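Local coordinates for molybdenum ABC transporter, periplasmic molybdenum-binding protein (Vibrio cholerae, PDB 4RXL) that binds tungstate in a cleft between two lobes and probably delivers molybdate or tungstate to an ABC transporter as its periplasmic solute-binding subunit, at residues F99-Q102 against A106-T109; G127-Q132 against I169-D174; I223-R226 against E230-S233. All blocks are in the same frame, centred on the assembly; numbering follows the deposited sequence.

Interaction 1 of 3, residues F99-Q102 against A106-T109; sequences FELQ and AWQT
Phe99 meets Trp107 in a T-shaped (edge-to-face) pair that ties the loop before helix 104-111 to the first turn of that helix. The planes stand at 76° with centroids 4.8 Å apart, and the phenyl ring offers its edge to the face of the indole's five-membered ring. Phe99 takes the sterically less favoured first torsion, CG lying between the backbone N and the carbonyl carbon (chi1 52°), and this brings one ring face over the carbonyl of Ala106. CB of Ala106 lies 3.6 Å from CD1 of Phe99; a methyl suits the place because the ring comes down so close to the helix.

The packing is tightest around the indole, which is buried and also rests on Leu88 of strand 78-91, as does Leu101. CD2 of Leu101 comes in obliquely at CZ2 of Trp107, 3.5 Å away, on the same side of the indole as Phe99. The outer side is looser: Glu100 is exposed, and its carboxylate end leads away from the helix. Tryptophan serves here by joining a broad apolar face to one polar N-H. Its NE1 donates to the backbone O of Leu101 at 2.7 Å, with the acceptor 7° out of the indole plane.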
ATOM      1  N   PHE A  99      -6.589   2.165 -22.901  1.00 44.80           N
ATOM      2  CA  PHE A  99      -7.847   1.711 -23.448  1.00 40.24           C
ATOM      3  C   PHE A  99      -8.970   2.092 -22.507  1.00 44.69           C
ATOM      4  O   PHE A  99      -8.730   2.612 -21.415  1.00 48.79           O
ATOM      5  CB  PHE A  99      -7.809   0.192 -23.653  1.00 46.55           C
ATOM      6  CG  PHE A  99      -7.392  -0.587 -22.424  1.00 53.46           C
ATOM      7  CD1 PHE A  99      -8.331  -0.971 -21.470  1.00 44.87           C
ATOM      8  CD2 PHE A  99      -6.070  -0.946 -22.229  1.00 43.52           C
ATOM      9  CE1 PHE A  99      -7.958  -1.683 -20.350  1.00 37.46           C
ATOM     10  CE2 PHE A  99      -5.694  -1.660 -21.109  1.00 40.25           C
ATOM     11  CZ  PHE A  99      -6.638  -2.022 -20.168  1.00 36.71           C
ATOM     12  N   GLU A 100     -10.197   1.835 -22.947  1.00 45.64           N
ATOM     13  CA  GLU A 100     -11.374   2.069 -22.131  1.00 54.60           C
ATOM     14  C   GLU A 100     -11.407   1.037 -21.018  1.00 40.31           C
ATOM     15  O   GLU A 100     -11.618  -0.146 -21.277  1.00 45.17           O
ATOM     16  CB  GLU A 100     -12.654   1.990 -22.981  1.00 54.29           C
ATOM     17  CG  GLU A 100     -12.900   3.229 -23.827  1.00 80.64           C
ATOM     18  CD  GLU A 100     -14.282   3.262 -24.453  1.00 99.22           C
ATOM     19  OE1 GLU A 100     -14.980   2.223 -24.450  1.00 90.30           O
ATOM     20  OE2 GLU A 100     -14.669   4.338 -24.953  1.00 92.28           O
ATOM     21  N   LEU A 101     -11.231   1.496 -19.787  1.00 43.60           N
ATOM     22  CA  LEU A 101     -11.251   0.610 -18.622  1.00 37.22           C
ATOM     23  C   LEU A 101     -12.556  -0.185 -18.507  1.00 36.86           C
ATOM     24  O   LEU A 101     -12.573  -1.258 -17.916  1.00 38.50           O
ATOM     25  CB  LEU A 101     -11.003   1.404 -17.333  1.00 38.34           C
ATOM     26  CG  LEU A 101      -9.598   1.996 -17.152  1.00 34.82           C
ATOM     27  CD1 LEU A 101      -9.546   3.042 -16.040  1.00 41.31           C
ATOM     28  CD2 LEU A 101      -8.561   0.926 -16.857  1.00 42.74           C
ATOM     29  N   GLN A 102     -13.646   0.326 -19.085  1.00 37.25           N
ATOM     30  CA  GLN A 102     -14.932  -0.361 -19.001  1.00 37.28           C
ATOM     31  C   GLN A 102     -15.131  -1.333 -20.158  1.00 36.48           C
ATOM     32  O   GLN A 102     -16.155  -2.021 -20.213  1.00 39.35           O
ATOM     33  CB  GLN A 102     -16.125   0.618 -18.902  1.00 61.45           C
ATOM     34  CG  GLN A 102     -16.060   1.862 -19.775  1.00 72.27           C
ATOM     35  CD  GLN A 102     -15.361   3.015 -19.080  1.00 97.69           C
ATOM     36  OE1 GLN A 102     -15.763   3.427 -17.992  1.00 94.26           O
ATOM     37  NE2 GLN A 102     -14.302   3.535 -19.698  1.00 73.65           N
ATOM     38  N   ALA A 106     -10.894  -4.980 -24.213  1.00 44.62           N
ATOM     39  CA  ALA A 106      -9.590  -4.332 -24.292  1.00 42.62           C
ATOM     40  C   ALA A 106      -8.668  -4.833 -23.169  1.00 39.34           C
ATOM     41  O   ALA A 106      -7.450  -4.891 -23.352  1.00 44.54           O
ATOM     42  CB  ALA A 106      -9.740  -2.824 -24.224  1.00 39.53           C
ATOM     43  N   TRP A 107      -9.245  -5.172 -22.013  1.00 41.12           N
ATOM     44  CA  TRP A 107      -8.486  -5.821 -20.933  1.00 36.14           C
ATOM     45  C   TRP A 107      -7.990  -7.198 -21.378  1.00 34.75           C
ATOM     46  O   TRP A 107      -6.845  -7.542 -21.150  1.00 40.80           O
ATOM     47  CB  TRP A 107      -9.327  -6.001 -19.671  1.00 32.26           C
ATOM     48  CG  TRP A 107      -9.531  -4.798 -18.854  1.00 33.58           C
ATOM     49  CD1 TRP A 107     -10.552  -3.915 -18.953  1.00 32.08           C
ATOM     50  CD2 TRP A 107      -8.720  -4.355 -17.763  1.00 31.30           C
ATOM     51  NE1 TRP A 107     -10.426  -2.924 -18.001  1.00 31.88           N
ATOM     52  CE2 TRP A 107      -9.302  -3.168 -17.264  1.00 26.69           C
ATOM     53  CE3 TRP A 107      -7.535  -4.826 -17.170  1.00 28.47           C
ATOM     54  CZ2 TRP A 107      -8.769  -2.464 -16.174  1.00 30.48           C
ATOM     55  CZ3 TRP A 107      -6.998  -4.110 -16.084  1.00 30.94           C
ATOM     56  CH2 TRP A 107      -7.613  -2.941 -15.612  1.00 27.20           C
ATOM     57  N   GLN A 108      -8.836  -7.982 -22.039  1.00 41.81           N
ATOM     58  CA  GLN A 108      -8.444  -9.341 -22.398  1.00 45.72           C
ATOM     59  C   GLN A 108      -7.403  -9.349 -23.520  1.00 48.05           C
ATOM     60  O   GLN A 108      -6.591 -10.264 -23.601  1.00 55.82           O
ATOM     61  CB  GLN A 108      -9.676 -10.193 -22.738  1.00 65.78           C
ATOM     62  CG  GLN A 108     -10.781 -10.116 -21.677  1.00 88.39           C
ATOM     63  CD  GLN A 108     -11.308 -11.467 -21.213  1.00 97.22           C
ATOM     64  OE1 GLN A 108     -10.542 -12.354 -20.821  1.00 81.93           O
ATOM     65  NE2 GLN A 108     -12.630 -11.614 -21.219  1.00 86.98           N
ATOM     66  N   THR A 109      -7.423  -8.324 -24.367  1.00 44.34           N
ATOM     67  CA  THR A 109      -6.413  -8.125 -25.409  1.00 43.19           C
ATOM     68  C   THR A 109      -5.037  -7.758 -24.850  1.00 46.65           C
ATOM     69  O   THR A 109      -4.026  -8.293 -25.304  1.00 53.30           O
ATOM     70  CB  THR A 109      -6.852  -7.033 -26.408  1.00 53.78           C
ATOM     71  OG1 THR A 109      -7.983  -7.495 -27.158  1.00 55.98           O
ATOM     72  CG2 THR A 109      -5.730  -6.684 -27.385  1.00 46.40           C
TER

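Interaction 2 of 3, residues G127-Q132 against I169-D174. With WO4 (tungstate(VI)ion), chain B.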
ATOM      1  N   GLY A 127      -5.170  -4.994  -3.071  1.00 17.84           N
ATOM      2  CA  GLY A 127      -6.118  -5.901  -3.744  1.00 15.86           C
ATOM      3  C   GLY A 127      -7.576  -5.475  -3.580  1.00 14.88           C
ATOM      4  O   GLY A 127      -8.361  -5.589  -4.525  1.00 18.54           O
ATOM      5  N   MET A 128      -7.960  -5.070  -2.371  1.00 17.59           N
ATOM      6  CA  MET A 128      -9.321  -4.592  -2.109  1.00 17.70           C
ATOM      7  C   MET A 128      -9.644  -3.353  -2.953  1.00 18.47           C
ATOM      8  O   MET A 128     -10.735  -3.279  -3.566  1.00 17.97           O
ATOM      9  CB  MET A 128      -9.530  -4.269  -0.636  1.00 18.22           C
ATOM     10  CG  MET A 128      -9.403  -5.462   0.316  1.00 18.39           C
ATOM     11  SD  MET A 128      -9.330  -5.082   2.117  1.00 23.17           S
ATOM     12  CE  MET A 128     -10.887  -4.249   2.365  1.00 29.72           C
ATOM     13  N   TYR A 129      -8.699  -2.407  -3.016  1.00 16.41           N
ATOM     14  CA  TYR A 129      -8.909  -1.210  -3.845  1.00 15.59           C
ATOM     15  C   TYR A 129      -8.958  -1.587  -5.325  1.00 13.84           C
ATOM     16  O   TYR A 129      -9.770  -1.051  -6.052  1.00 19.78           O
ATOM     17  CB  TYR A 129      -7.786  -0.190  -3.648  1.00 16.33           C
ATOM     18  CG  TYR A 129      -7.618   0.399  -2.261  1.00 15.02           C
ATOM     19  CD1 TYR A 129      -8.636   1.115  -1.621  1.00 19.66           C
ATOM     20  CD2 TYR A 129      -6.387   0.321  -1.628  1.00 14.03           C
ATOM     21  CE1 TYR A 129      -8.428   1.700  -0.370  1.00 16.54           C
ATOM     22  CE2 TYR A 129      -6.175   0.893  -0.376  1.00 14.93           C
ATOM     23  CZ  TYR A 129      -7.204   1.555   0.260  1.00 15.65           C
ATOM     24  OH  TYR A 129      -6.948   2.129   1.502  1.00 17.38           O
ATOM     25  N   ALA A 130      -8.100  -2.489  -5.761  1.00 16.61           N
ATOM     26  CA  ALA A 130      -8.172  -3.016  -7.136  1.00 19.13           C
ATOM     27  C   ALA A 130      -9.518  -3.618  -7.491  1.00 19.63           C
ATOM     28  O   ALA A 130     -10.113  -3.311  -8.551  1.00 20.37           O
ATOM     29  CB  ALA A 130      -7.068  -4.019  -7.375  1.00 19.83           C
ATOM     30  N   LYS A 131     -10.034  -4.462  -6.611  1.00 19.24           N
ATOM     31  CA  LYS A 131     -11.313  -5.091  -6.861  1.00 21.36           C
ATOM     32  C   LYS A 131     -12.418  -4.054  -6.963  1.00 22.38           C
ATOM     33  O   LYS A 131     -13.246  -4.131  -7.880  1.00 23.63           O
ATOM     34  CB  LYS A 131     -11.627  -6.089  -5.756  1.00 21.59           C
ATOM     35  CG  LYS A 131     -12.912  -6.845  -6.020  1.00 23.64           C
ATOM     36  CD  LYS A 131     -13.187  -7.890  -4.961  1.00 25.69           C
ATOM     37  CE  LYS A 131     -14.594  -8.404  -5.104  1.00 27.58           C
ATOM     38  NZ  LYS A 131     -14.853  -9.511  -4.154  1.00 38.30           N
ATOM     39  N   GLN A 132     -12.418  -3.084  -6.045  1.00 19.40           N
ATOM     40  CA  GLN A 132     -13.379  -1.954  -6.108  1.00 19.68           C
ATOM     41  C   GLN A 132     -13.333  -1.258  -7.466  1.00 20.00           C
ATOM     42  O   GLN A 132     -14.377  -1.020  -8.085  1.00 21.68           O
ATOM     43  CB  GLN A 132     -13.125  -0.951  -4.992  1.00 20.13           C
ATOM     44  CG  GLN A 132     -13.467  -1.424  -3.582  1.00 20.08           C
ATOM     45  CD  GLN A 132     -12.981  -0.493  -2.458  1.00 29.78           C
ATOM     46  OE1 GLN A 132     -12.351   0.535  -2.680  1.00 26.48           O
ATOM     47  NE2 GLN A 132     -13.253  -0.882  -1.231  1.00 39.60           N
ATOM     48  N   ILE A 169      -1.980  -3.815 -10.940  1.00 17.77           N
ATOM     49  CA  ILE A 169      -2.589  -2.708 -10.218  1.00 16.38           C
ATOM     50  C   ILE A 169      -1.829  -2.489  -8.907  1.00 16.77           C
ATOM     51  O   ILE A 169      -1.800  -3.335  -8.044  1.00 16.33           O
ATOM     52  CB  ILE A 169      -4.097  -2.912  -9.988  1.00 16.73           C
ATOM     53  CG1 ILE A 169      -4.824  -2.964 -11.326  1.00 18.51           C
ATOM     54  CG2 ILE A 169      -4.652  -1.762  -9.144  1.00 14.68           C
ATOM     55  CD1 ILE A 169      -6.252  -3.457 -11.220  1.00 20.26           C
ATOM     56  N   VAL A 170      -1.214  -1.317  -8.784  1.00 14.70           N
ATOM     57  CA  VAL A 170      -0.406  -0.970  -7.659  1.00 14.55           C
ATOM     58  C   VAL A 170      -0.722   0.471  -7.259  1.00 14.27           C
ATOM     59  O   VAL A 170      -1.567   1.137  -7.878  1.00 15.10           O
ATOM     60  CB  VAL A 170       1.107  -1.161  -7.922  1.00 15.56           C
ATOM     61  CG1 VAL A 170       1.442  -2.606  -8.247  1.00 18.64           C
ATOM     62  CG2 VAL A 170       1.580  -0.231  -9.020  1.00 19.68           C
ATOM     63  N   TYR A 171      -0.034   0.975  -6.234  1.00 13.54           N
ATOM     64  CA  TYR A 171      -0.146   2.388  -5.925  1.00 14.37           C
ATOM     65  C   TYR A 171       0.761   3.237  -6.789  1.00 13.14           C
ATOM     66  O   TYR A 171       1.772   2.778  -7.329  1.00 17.23           O
ATOM     67  CB  TYR A 171       0.141   2.657  -4.460  1.00 13.57           C
ATOM     68  CG  TYR A 171      -0.669   1.827  -3.506  1.00 12.78           C
ATOM     69  CD1 TYR A 171      -1.986   2.163  -3.252  1.00 13.35           C
ATOM     70  CD2 TYR A 171      -0.118   0.761  -2.805  1.00 12.92           C
ATOM     71  CE1 TYR A 171      -2.751   1.421  -2.339  1.00 15.06           C
ATOM     72  CE2 TYR A 171      -0.859   0.041  -1.881  1.00 11.90           C
ATOM     73  CZ  TYR A 171      -2.165   0.392  -1.646  1.00 12.59           C
ATOM     74  OH  TYR A 171      -2.948  -0.337  -0.820  1.00 14.39           O
ATOM     75  N   LYS A 172       0.386   4.503  -6.927  1.00 15.40           N
ATOM     76  CA  LYS A 172       1.172   5.516  -7.613  1.00 17.01           C
ATOM     77  C   LYS A 172       2.596   5.533  -7.077  1.00 20.14           C
ATOM     78  O   LYS A 172       3.549   5.582  -7.849  1.00 20.02           O
ATOM     79  CB  LYS A 172       0.511   6.891  -7.454  1.00 19.62           C
ATOM     80  CG  LYS A 172       1.319   8.084  -7.934  1.00 32.48           C
ATOM     81  CD  LYS A 172       1.410   8.161  -9.434  1.00 45.11           C
ATOM     82  CE  LYS A 172       1.989   9.505  -9.857  1.00 46.64           C
ATOM     83  NZ  LYS A 172       1.178  10.659  -9.356  1.00 47.60           N
ATOM     84  N   THR A 173       2.744   5.439  -5.762  1.00 17.92           N
ATOM     85  CA  THR A 173       4.078   5.481  -5.134  1.00 16.90           C
ATOM     86  C   THR A 173       4.921   4.275  -5.504  1.00 18.88           C
ATOM     87  O   THR A 173       6.143   4.377  -5.579  1.00 20.11           O
ATOM     88  CB  THR A 173       3.971   5.597  -3.615  1.00 14.75           C
ATOM     89  OG1 THR A 173       3.159   4.525  -3.158  1.00 17.39           O
ATOM     90  CG2 THR A 173       3.374   6.930  -3.194  1.00 20.81           C
ATOM     91  N   ASP A 174       4.298   3.124  -5.767  1.00 18.04           N
ATOM     92  CA  ASP A 174       5.061   1.925  -6.142  1.00 18.82           C
ATOM     93  C   ASP A 174       5.609   2.115  -7.558  1.00 23.21           C
ATOM     94  O   ASP A 174       6.781   1.860  -7.832  1.00 22.55           O
ATOM     95  CB  ASP A 174       4.191   0.670  -6.099  1.00 20.50           C
ATOM     96  CG  ASP A 174       3.588   0.399  -4.746  1.00 23.11           C
ATOM     97  OD1 ASP A 174       4.303   0.441  -3.717  1.00 22.54           O
ATOM     98  OD2 ASP A 174       2.388   0.124  -4.725  1.00 17.55           O
TER
HETATM   99  W   WO4 B 301      -0.272  -3.108   0.969  1.00 14.46           W
HETATM  100  O1  WO4 B 301       0.716  -4.659   0.153  1.00 15.60           O
HETATM  101  O2  WO4 B 301      -1.985  -2.557  -0.005  1.00 18.95           O
HETATM  102  O3  WO4 B 301      -0.764  -3.580   2.909  1.00 14.10           O
HETATM  103  O4  WO4 B 301       0.941  -1.437   0.963  1.00 13.75           O
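Helix 125-137 passes beside strand 168-171 at Ile169, whose CA lies 6.4 Å from CA of Ala130; two residues on, Tyr171 ends the strand and is the N-cap of helix 172-177. The small Ala130 permits that approach: its CB sits 3.7 Å from CG2 of Ile169 and is also met by CD1, so that two branches of the isoleucine hold one methyl. Nearer the ligand, Tyr129 and Tyr171 cross at about a right angle and meet edge to edge. CE2 of Tyr129 lies 3.5 Å from OH of Tyr171, which sits near the plane of the Tyr129 ring. Tyr129 is held at its far end by a hydrogen bond from its own hydroxyl to the backbone O of Ala59.

Tyr171 has CG anti to its carbonyl carbon (chi1 -53°), and the length of the tyrosine side chain carries the hydroxyl from the end of the strand to the anion. OH donates to O2 of tungstate at 2.6 Å, the oxygen lying near the ring plane. At the other end of the residue, its backbone N donates to OD2 of Asp174 at 3.0 Å, while OD1 of Asp174 forms a salt bridge with Arg154. Asp174, itself held by Arg154, probably helps as a second-shell residue to fix the backbone of Tyr171. Tungstate is also hydrogen-bonded to OG of Ser13, OG of Ser40 and the backbone N atoms of Ala126 and Val153, giving the uncharged, hydrogen-bonding oxyanion site characteristic of ModA-type periplasmic binding proteins.

Interaction 3 of 3, residues I223-R226 against E230-S233; sequences ILQR and ESVS
Gln225 meets the backbone at Glu230 and Ser231 through the flat amide at the end of its side chain. Its CD lies 4.1 Å from N of Ser231, and around that point the two segments bury 96 Å² in all, a small, open contact at the protein surface. Glutamine suits such a place: it is long enough to span from the helix to the following loop, and its uncharged polar end is at home beside both peptide groups and solvent. The chain starts with CG anti to the carbonyl carbon (chi1 -54°) and then bends at chi2 (-43°), which carries the amide across to the loop. The small Ser231 is compatible with the amide lying beside its backbone.

Further out, the two segments are positioned from behind. Leu224, the buried neighbour of Gln225, packs on Leu81 of strand 78-91, on Ala17 of helix 15-28 and on Phe229, an apolar footing for the last turns of helix 218-226. On the loop side, Glu230 turns its CB from the helix and lies against Ala83 and Ser85, while its backbone is hydrogen-bonded to Ala83. Val232 also touches Ala83, where a beta-branched side chain fits an extended backbone. The chain thus leaves its last helix and passes strand 78-91 at Ala83 and Ser85 as an extended C-terminal tail, at the surface of the two-lobed periplasmic binding protein fold.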
ATOM      1  N   ILE A 223       9.276  14.297   3.553  1.00 20.63           N
ATOM      2  CA  ILE A 223       9.825  13.038   3.040  1.00 18.71           C
ATOM      3  C   ILE A 223       8.742  12.200   2.372  1.00 20.54           C
ATOM      4  O   ILE A 223       8.944  11.720   1.263  1.00 21.92           O
ATOM      5  CB  ILE A 223      10.575  12.279   4.150  1.00 21.32           C
ATOM      6  CG1 ILE A 223      11.875  12.994   4.446  1.00 26.65           C
ATOM      7  CG2 ILE A 223      10.804  10.831   3.729  1.00 21.71           C
ATOM      8  CD1 ILE A 223      12.476  12.683   5.802  1.00 26.44           C
ATOM      9  N   LEU A 224       7.595  12.021   3.031  1.00 19.14           N
ATOM     10  CA  LEU A 224       6.482  11.282   2.428  1.00 19.27           C
ATOM     11  C   LEU A 224       6.093  11.930   1.103  1.00 19.25           C
ATOM     12  O   LEU A 224       5.875  11.229   0.134  1.00 20.46           O
ATOM     13  CB  LEU A 224       5.267  11.248   3.361  1.00 20.61           C
ATOM     14  CG  LEU A 224       5.436  10.319   4.575  1.00 21.26           C
ATOM     15  CD1 LEU A 224       4.496  10.671   5.720  1.00 22.00           C
ATOM     16  CD2 LEU A 224       5.258   8.887   4.140  1.00 21.39           C
ATOM     17  N   GLN A 225       5.992  13.250   1.043  1.00 21.36           N
ATOM     18  CA  GLN A 225       5.669  13.918  -0.252  1.00 26.33           C
ATOM     19  C   GLN A 225       6.702  13.597  -1.343  1.00 26.71           C
ATOM     20  O   GLN A 225       6.345  13.386  -2.500  1.00 23.62           O
ATOM     21  CB  GLN A 225       5.517  15.442  -0.111  1.00 31.72           C
ATOM     22  CG  GLN A 225       4.529  15.979   0.933  1.00 71.53           C
ATOM     23  CD  GLN A 225       3.196  15.243   0.989  1.00 94.96           C
ATOM     24  OE1 GLN A 225       2.517  15.090  -0.029  1.00 47.61           O
ATOM     25  NE2 GLN A 225       2.801  14.805   2.191  1.00 56.25           N
ATOM     26  N   ARG A 226       7.975  13.520  -0.980  1.00 21.19           N
ATOM     27  CA  ARG A 226       9.024  13.268  -1.973  1.00 21.36           C
ATOM     28  C   ARG A 226       8.983  11.858  -2.539  1.00 21.86           C
ATOM     29  O   ARG A 226       9.402  11.626  -3.680  1.00 25.63           O
ATOM     30  CB  ARG A 226      10.402  13.583  -1.402  1.00 23.66           C
ATOM     31  CG  ARG A 226      10.561  15.081  -1.231  1.00 27.42           C
ATOM     32  CD  ARG A 226      12.005  15.480  -1.185  1.00 34.25           C
ATOM     33  NE  ARG A 226      12.606  15.182   0.104  1.00 33.97           N
ATOM     34  CZ  ARG A 226      12.728  16.060   1.105  1.00 32.47           C
ATOM     35  NH1 ARG A 226      13.335  15.683   2.223  1.00 32.13           N
ATOM     36  NH2 ARG A 226      12.248  17.293   1.017  1.00 43.88           N
ATOM     37  N   GLU A 230       0.449  11.478  -0.963  1.00 18.40           N
ATOM     38  CA  GLU A 230      -0.402  12.659  -0.873  1.00 20.20           C
ATOM     39  C   GLU A 230      -0.600  13.052   0.571  1.00 18.58           C
ATOM     40  O   GLU A 230      -0.615  12.195   1.454  1.00 22.13           O
ATOM     41  CB  GLU A 230      -1.794  12.399  -1.456  1.00 26.38           C
ATOM     42  CG  GLU A 230      -1.889  12.088  -2.937  1.00 28.16           C
ATOM     43  CD  GLU A 230      -3.307  11.701  -3.336  1.00 65.89           C
ATOM     44  OE1 GLU A 230      -4.250  11.927  -2.536  1.00 59.75           O
ATOM     45  OE2 GLU A 230      -3.485  11.163  -4.445  1.00 40.10           O
ATOM     46  N   SER A 231      -0.780  14.346   0.802  1.00 26.65           N
ATOM     47  CA  SER A 231      -1.153  14.851   2.127  1.00 27.38           C
ATOM     48  C   SER A 231      -2.592  14.510   2.511  1.00 34.57           C
ATOM     49  O   SER A 231      -3.430  14.178   1.661  1.00 32.47           O
ATOM     50  CB  SER A 231      -0.974  16.369   2.175  1.00 35.34           C
ATOM     51  OG  SER A 231      -0.961  16.814   3.514  1.00 66.45           O
ATOM     52  N   VAL A 232      -2.874  14.563   3.802  1.00 31.31           N
ATOM     53  CA  VAL A 232      -4.255  14.479   4.270  1.00 30.07           C
ATOM     54  C   VAL A 232      -4.582  15.732   5.082  1.00 40.54           C
ATOM     55  O   VAL A 232      -3.740  16.217   5.845  1.00 42.34           O
ATOM     56  CB  VAL A 232      -4.515  13.205   5.070  1.00 28.66           C
ATOM     57  CG1 VAL A 232      -4.308  11.974   4.180  1.00 33.41           C
ATOM     58  CG2 VAL A 232      -3.615  13.112   6.296  1.00 41.14           C
ATOM     59  N   SER A 233      -5.790  16.264   4.897  1.00 55.46           N
ATOM     60  CA  SER A 233      -6.138  17.592   5.422  1.00 63.21           C
ATOM     61  C   SER A 233      -6.522  17.572   6.901  1.00 66.70           C
ATOM     62  O   SER A 233      -6.712  16.508   7.484  1.00 55.09           O
ATOM     63  CB  SER A 233      -7.261  18.217   4.586  1.00 59.08           C
ATOM     64  OG  SER A 233      -8.477  17.518   4.757  1.00104.57           O
TER

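Along the chain the three contacts follow in series, and none touches another. Interaction 1 lies at the outer end of one lobe, its centre about 17 Å from that of interaction 2, which is buried beside the tungstate. Interaction 3 belongs to the other lobe, its centre about 18 Å from that of interaction 2 and about 32 Å from that of interaction 1. Strand 78-91 is common to all three: Leu88 supports interaction 1, Leu86 and Asn84 border interaction 2, and Ala83 and Leu81 back interaction 3. This strand, interrupted by a bulge or short loop, thus touches all three contacts and probably connects the two lobes beside the cleft.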